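Local coordinates for protein EDTA monooxygenase (EDTA-degrading bacterium BNC1, PDB 5DQP) that probably oxidises EDTA as an FMN-dependent monooxygenase of the luciferase-like family, working with a partner flavin reductase, at residues Ile120-Val125 against Glu152-Val157; His158-Ser163 against Phe192-Pro197. All coordinates share one frame; numbering follows the deposited sequence.

Interaction 1: residues Ile120-Val125 against Glu152-Val157; sequences IGWNAV and EFLEVV
The six-membered ring of Trp122 slides in among Phe153, Leu154 and Val157, and the two sides of its plane are occupied differently. On one side lies Ala124 CB of the same strand, 3.4 Å above the plane and offset toward the rim; both Leu154 methyls are on this side too. Phe153 CE1 and Val157 CG1 come in obliquely from the other. The outer corner of the indole is gripped most closely: CZ3 is 3.5 Å from Leu154 CD1, while CH2 lies 3.6 Å from Phe153 CE1. The two aromatics meet rim to rim, their centroids 5.9 Å apart and planes inclined at 50°, without stacking. Val157 CG1 is more distant, 4.1 Å from Trp122 CZ3, and Ala124 CB adds a looser touch on Leu154 CD2 at 4.3 Å. Trp122 CG is anti to the backbone N (chi1 169°), which sets the six-membered ring among the helix side chains. This is beta-alpha packing of the TIM barrel: the strand and the helix segment run roughly antiparallel, at 147°, with their axes 10.8 Å apart. Helix 102-115 joins in, Leu105 touching both Trp122 and Phe153. Asn123, between the two outward residues, bonds instead to Thr94, a predicted FMN ligand. Cut back to an alanine here, the strand would probably leave a gap among Phe153, Leu154 and Val157 and the carbonyl of Ala95 without its indole donor. Strand and helix thus adhere here through buried apolar surfaces alone; the polar NE1 of Trp122 is satisfied by Ala95 O, which fixes the turn of the indole against neighbouring strand 90-96.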
loop_
_atom_site.group_PDB
_atom_site.type_symbol
_atom_site.label_atom_id
_atom_site.label_comp_id
_atom_site.label_asym_id
_atom_site.label_seq_id
_atom_site.Cartn_x
_atom_site.Cartn_y
_atom_site.Cartn_z
ATOM N N ILE A 120 3.621 2.132 -11.700
ATOM C CA ILE A 120 3.118 0.956 -10.977
ATOM C C ILE A 120 2.050 0.228 -11.800
ATOM O O ILE A 120 1.063 0.840 -12.215
ATOM C CB ILE A 120 2.542 1.337 -9.595
ATOM C CG1 ILE A 120 3.611 1.967 -8.692
ATOM C CG2 ILE A 120 1.898 0.121 -8.912
ATOM C CD1 ILE A 120 4.779 1.097 -8.405
ATOM N N GLY A 121 2.227 -1.084 -11.997
ATOM C CA GLY A 121 1.195 -1.942 -12.538
ATOM C C GLY A 121 0.605 -2.897 -11.489
ATOM O O GLY A 121 1.043 -2.972 -10.338
ATOM N N TRP A 122 -0.407 -3.649 -11.919
ATOM C CA TRP A 122 -1.158 -4.522 -11.026
ATOM C C TRP A 122 -1.272 -5.909 -11.644
ATOM O O TRP A 122 -1.851 -6.064 -12.720
ATOM C CB TRP A 122 -2.538 -3.934 -10.738
ATOM C CG TRP A 122 -3.511 -4.844 -10.033
ATOM C CD1 TRP A 122 -3.249 -5.702 -9.007
ATOM C CD2 TRP A 122 -4.912 -4.991 -10.330
ATOM N NE1 TRP A 122 -4.397 -6.369 -8.635
ATOM C CE2 TRP A 122 -5.431 -5.951 -9.435
ATOM C CE3 TRP A 122 -5.769 -4.401 -11.262
ATOM C CZ2 TRP A 122 -6.769 -6.334 -9.447
ATOM C CZ3 TRP A 122 -7.097 -4.777 -11.276
ATOM C CH2 TRP A 122 -7.588 -5.737 -10.378
ATOM N N ASN A 123 -0.712 -6.909 -10.961
ATOM C CA ASN A 123 -0.883 -8.320 -11.313
ATOM C C ASN A 123 -2.185 -8.790 -10.672
ATOM O O ASN A 123 -2.247 -9.012 -9.466
ATOM C CB ASN A 123 0.324 -9.135 -10.824
ATOM C CG ASN A 123 0.128 -10.640 -10.998
ATOM O OD1 ASN A 123 0.626 -11.443 -10.213
ATOM N ND2 ASN A 123 -0.592 -11.017 -12.032
ATOM N N ALA A 124 -3.248 -8.916 -11.460
ATOM C CA ALA A 124 -4.566 -9.211 -10.909
ATOM C C ALA A 124 -4.730 -10.724 -10.846
ATOM O O ALA A 124 -4.743 -11.385 -11.880
ATOM C CB ALA A 124 -5.653 -8.566 -11.764
ATOM N N VAL A 125 -4.819 -11.283 -9.642
ATOM C CA VAL A 125 -4.874 -12.731 -9.487
ATOM C C VAL A 125 -6.215 -13.118 -8.861
ATOM O O VAL A 125 -6.955 -12.279 -8.357
ATOM C CB VAL A 125 -3.698 -13.284 -8.647
ATOM C CG1 VAL A 125 -2.345 -12.945 -9.309
ATOM C CG2 VAL A 125 -3.743 -12.765 -7.213
ATOM N N GLU A 152 -15.779 -9.399 -13.513
ATOM C CA GLU A 152 -16.587 -8.256 -13.092
ATOM C C GLU A 152 -15.756 -7.250 -12.296
ATOM O O GLU A 152 -15.904 -6.030 -12.462
ATOM C CB GLU A 152 -17.789 -8.731 -12.276
ATOM C CG GLU A 152 -18.840 -7.630 -12.095
ATOM C CD GLU A 152 -19.973 -7.987 -11.139
ATOM O OE1 GLU A 152 -20.544 -7.043 -10.547
ATOM O OE2 GLU A 152 -20.287 -9.195 -10.973
ATOM N N PHE A 153 -14.875 -7.751 -11.432
ATOM C CA PHE A 153 -13.951 -6.905 -10.685
ATOM C C PHE A 153 -13.129 -6.017 -11.622
ATOM O O PHE A 153 -12.945 -4.825 -11.366
ATOM C CB PHE A 153 -13.041 -7.807 -9.835
ATOM C CG PHE A 153 -12.245 -7.086 -8.793
ATOM C CD1 PHE A 153 -11.123 -6.339 -9.135
ATOM C CD2 PHE A 153 -12.590 -7.181 -7.465
ATOM C CE1 PHE A 153 -10.379 -5.700 -8.168
ATOM C CE2 PHE A 153 -11.857 -6.529 -6.509
ATOM C CZ PHE A 153 -10.759 -5.794 -6.851
ATOM N N LEU A 154 -12.596 -6.595 -12.697
ATOM C CA LEU A 154 -11.777 -5.827 -13.624
ATOM C C LEU A 154 -12.600 -4.781 -14.359
ATOM O O LEU A 154 -12.116 -3.668 -14.598
ATOM C CB LEU A 154 -11.082 -6.761 -14.614
ATOM C CG LEU A 154 -9.697 -7.264 -14.185
ATOM C CD1 LEU A 154 -8.766 -6.075 -14.041
ATOM C CD2 LEU A 154 -9.783 -7.989 -12.901
ATOM N N GLU A 155 -13.851 -5.109 -14.721
ATOM C CA GLU A 155 -14.728 -4.099 -15.312
ATOM C C GLU A 155 -14.976 -2.947 -14.341
ATOM O O GLU A 155 -14.969 -1.776 -14.740
ATOM C CB GLU A 155 -16.065 -4.708 -15.725
ATOM C CG GLU A 155 -16.008 -5.828 -16.730
ATOM C CD GLU A 155 -17.404 -6.340 -17.090
ATOM O OE1 GLU A 155 -18.404 -5.747 -16.620
ATOM O OE2 GLU A 155 -17.505 -7.332 -17.843
ATOM N N VAL A 156 -15.252 -3.259 -13.076
ATOM C CA VAL A 156 -15.471 -2.200 -12.106
ATOM C C VAL A 156 -14.230 -1.335 -12.017
ATOM O O VAL A 156 -14.293 -0.113 -12.161
ATOM C CB VAL A 156 -15.845 -2.778 -10.730
ATOM C CG1 VAL A 156 -15.885 -1.650 -9.718
ATOM C CG2 VAL A 156 -17.188 -3.506 -10.797
ATOM N N VAL A 157 -13.067 -1.969 -11.858
ATOM C CA VAL A 157 -11.846 -1.204 -11.653
ATOM C C VAL A 157 -11.557 -0.306 -12.857
ATOM O O VAL A 157 -11.266 0.881 -12.697
ATOM C CB VAL A 157 -10.681 -2.151 -11.332
ATOM C CG1 VAL A 157 -9.332 -1.394 -11.352
ATOM C CG2 VAL A 157 -10.936 -2.786 -10.001
#

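Interaction 2: residues His158-Ser163 against Phe192-Pro197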
loop_
_atom_site.group_PDB
_atom_site.type_symbol
_atom_site.label_atom_id
_atom_site.label_comp_id
_atom_site.label_asym_id
_atom_site.label_seq_id
_atom_site.Cartn_x
_atom_site.Cartn_y
_atom_site.Cartn_z
ATOM N N HIS A 158 -11.623 -0.850 -14.082
ATOM C CA HIS A 158 -11.378 0.004 -15.243
ATOM C C HIS A 158 -12.395 1.136 -15.315
ATOM O O HIS A 158 -12.042 2.287 -15.614
ATOM C CB HIS A 158 -11.377 -0.815 -16.536
ATOM C CG HIS A 158 -10.035 -1.389 -16.870
ATOM N ND1 HIS A 158 -9.016 -0.628 -17.401
ATOM C CD2 HIS A 158 -9.528 -2.634 -16.703
ATOM C CE1 HIS A 158 -7.947 -1.385 -17.572
ATOM N NE2 HIS A 158 -8.229 -2.605 -17.149
ATOM N N GLY A 159 -13.661 0.835 -15.013
ATOM C CA GLY A 159 -14.666 1.882 -14.938
ATOM C C GLY A 159 -14.319 2.961 -13.928
ATOM O O GLY A 159 -14.471 4.151 -14.207
ATOM N N LEU A 160 -13.821 2.565 -12.752
ATOM C CA LEU A 160 -13.419 3.543 -11.740
ATOM C C LEU A 160 -12.241 4.384 -12.203
ATOM O O LEU A 160 -12.220 5.606 -12.004
ATOM C CB LEU A 160 -13.082 2.839 -10.424
ATOM C CG LEU A 160 -14.335 2.317 -9.730
ATOM C CD1 LEU A 160 -14.004 1.469 -8.510
ATOM C CD2 LEU A 160 -15.228 3.507 -9.333
ATOM N N TRP A 161 -11.222 3.748 -12.773
ATOM C CA TRP A 161 -10.084 4.513 -13.260
ATOM C C TRP A 161 -10.515 5.606 -14.237
ATOM O O TRP A 161 -9.951 6.703 -14.230
ATOM C CB TRP A 161 -9.060 3.578 -13.895
ATOM C CG TRP A 161 -8.285 2.809 -12.864
ATOM C CD1 TRP A 161 -8.101 3.142 -11.545
ATOM C CD2 TRP A 161 -7.631 1.554 -13.055
ATOM N NE1 TRP A 161 -7.343 2.174 -10.908
ATOM C CE2 TRP A 161 -7.054 1.185 -11.813
ATOM C CE3 TRP A 161 -7.478 0.703 -14.152
ATOM C CZ2 TRP A 161 -6.323 0.015 -11.652
ATOM C CZ3 TRP A 161 -6.764 -0.462 -13.988
ATOM C CH2 TRP A 161 -6.186 -0.790 -12.748
ATOM N N ASN A 162 -11.530 5.344 -15.061
ATOM C CA ASN A 162 -11.914 6.316 -16.076
ATOM C C ASN A 162 -12.923 7.325 -15.595
ATOM O O ASN A 162 -13.269 8.217 -16.368
ATOM C CB ASN A 162 -12.465 5.614 -17.315
ATOM C CG ASN A 162 -11.387 4.892 -18.068
ATOM O OD1 ASN A 162 -10.236 5.322 -18.073
ATOM N ND2 ASN A 162 -11.738 3.780 -18.689
ATOM N N SER A 163 -13.402 7.213 -14.349
ATOM C CA SER A 163 -14.547 7.989 -13.894
ATOM C C SER A 163 -14.192 9.408 -13.452
ATOM O O SER A 163 -15.115 10.200 -13.215
ATOM C CB SER A 163 -15.265 7.263 -12.744
ATOM O OG SER A 163 -14.479 7.291 -11.552
ATOM N N PHE A 192 -20.864 -7.276 -7.577
ATOM C CA PHE A 192 -20.455 -5.989 -7.037
ATOM C C PHE A 192 -21.513 -4.947 -7.353
ATOM O O PHE A 192 -22.168 -4.989 -8.394
ATOM C CB PHE A 192 -19.087 -5.542 -7.592
ATOM C CG PHE A 192 -17.982 -6.531 -7.330
ATOM C CD1 PHE A 192 -17.487 -6.718 -6.040
ATOM C CD2 PHE A 192 -17.443 -7.284 -8.364
ATOM C CE1 PHE A 192 -16.488 -7.644 -5.793
ATOM C CE2 PHE A 192 -16.426 -8.227 -8.120
ATOM C CZ PHE A 192 -15.949 -8.400 -6.850
ATOM N N LYS A 193 -21.677 -4.019 -6.416
ATOM C CA LYS A 193 -22.479 -2.817 -6.583
ATOM C C LYS A 193 -21.592 -1.650 -6.171
ATOM O O LYS A 193 -21.174 -1.571 -5.014
ATOM C CB LYS A 193 -23.749 -2.879 -5.725
ATOM C CG LYS A 193 -24.744 -1.784 -6.023
ATOM C CD LYS A 193 -25.882 -1.744 -5.012
ATOM C CE LYS A 193 -26.825 -0.569 -5.292
ATOM N NZ LYS A 193 -27.873 -0.422 -4.233
ATOM N N VAL A 194 -21.283 -0.761 -7.115
ATOM C CA VAL A 194 -20.313 0.305 -6.878
ATOM C C VAL A 194 -20.734 1.552 -7.645
ATOM O O VAL A 194 -20.791 1.531 -8.874
ATOM C CB VAL A 194 -18.901 -0.128 -7.313
ATOM C CG1 VAL A 194 -17.945 1.046 -7.236
ATOM C CG2 VAL A 194 -18.405 -1.348 -6.498
ATOM N N ALA A 195 -21.000 2.655 -6.939
ATOM C CA ALA A 195 -21.463 3.861 -7.612
ATOM C C ALA A 195 -20.320 4.621 -8.281
ATOM O O ALA A 195 -20.449 5.037 -9.438
ATOM C CB ALA A 195 -22.207 4.769 -6.627
ATOM N N GLY A 196 -19.190 4.800 -7.586
ATOM C CA GLY A 196 -18.164 5.710 -8.063
ATOM C C GLY A 196 -18.730 7.131 -8.014
ATOM O O GLY A 196 -19.834 7.309 -7.522
ATOM N N PRO A 197 -17.993 8.146 -8.508
ATOM C CA PRO A 197 -16.654 8.099 -9.113
ATOM C C PRO A 197 -15.534 7.762 -8.122
ATOM O O PRO A 197 -15.707 7.851 -6.897
ATOM C CB PRO A 197 -16.466 9.521 -9.659
ATOM C CG PRO A 197 -17.348 10.377 -8.801
ATOM C CD PRO A 197 -18.528 9.526 -8.464
#
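Leu160, on helix 143-161, and Ser163 three residues on meet Val194, in the second strand of a small beta-hairpin (187-188 with 193-194), and Gly196 and Pro197 just after it. The hairpin belongs to the excursion between this helix and the next barrel strand, 210-213. The apolar part rests on the forked end of Leu160. Its CD1 lies 4.2 Å from Val194 CG1, the two side chains crossing at about a right angle, while CD2 sits 3.9 Å from Gly196 CA. Tyr103 and Ala106 of helix 102-115 also pack on Leu160.

Backbone shape forms a second element. Gly196 has a positive phi, which favours glycine, and precedes a cis peptide bond to Pro197; a side chain at the glycine would point toward the leucine and crowd CD2. The proline ring lies by Ser163, whose OG is 3.5 Å from Pro197 CB. Residues 194-197 also face the second subunit: Leu61 of that chain packs on Pro197, and its Asn135 accepts a weak hydrogen bond from Gly196 N.

The polar part centres on the serine. With OG set between the backbone N and the carbonyl carbon (chi1 71°), the hydroxyl turns back to Leu160 O and also receives the N-H of Leu198. Leu160 O is thus held twice, by Ser163 N at 3.1 Å and by Ser163 OG at 2.9 Å, the hydroxyl oxygen approaching at 126° to the C=O and tilted 18° from the carbonyl plane.

From the N terminus, strand 120-125 comes first; interaction 1 closes the 26-residue, largely helical passage from it to the middle of helix 143-161. Directly after it, segment 158-163, which carries on along the same helix, opens interaction 2, which closes 28 residues holding two short antiparallel pairings, 164-165 with 181-182 and part of 187-188 with 193-194. The loops follow in series, neither nesting nor crossing. Their centres are 12 Å apart and their residues touch: Glu152 OE1 probably accepts a hydrogen bond from Phe192 N at 3.0 Å, Trp122 packs on Trp161, and Phe153 on Phe192. Helix 143-161 thereby joins the barrel wall to the hairpin excursion and, through it, to the subunit interface.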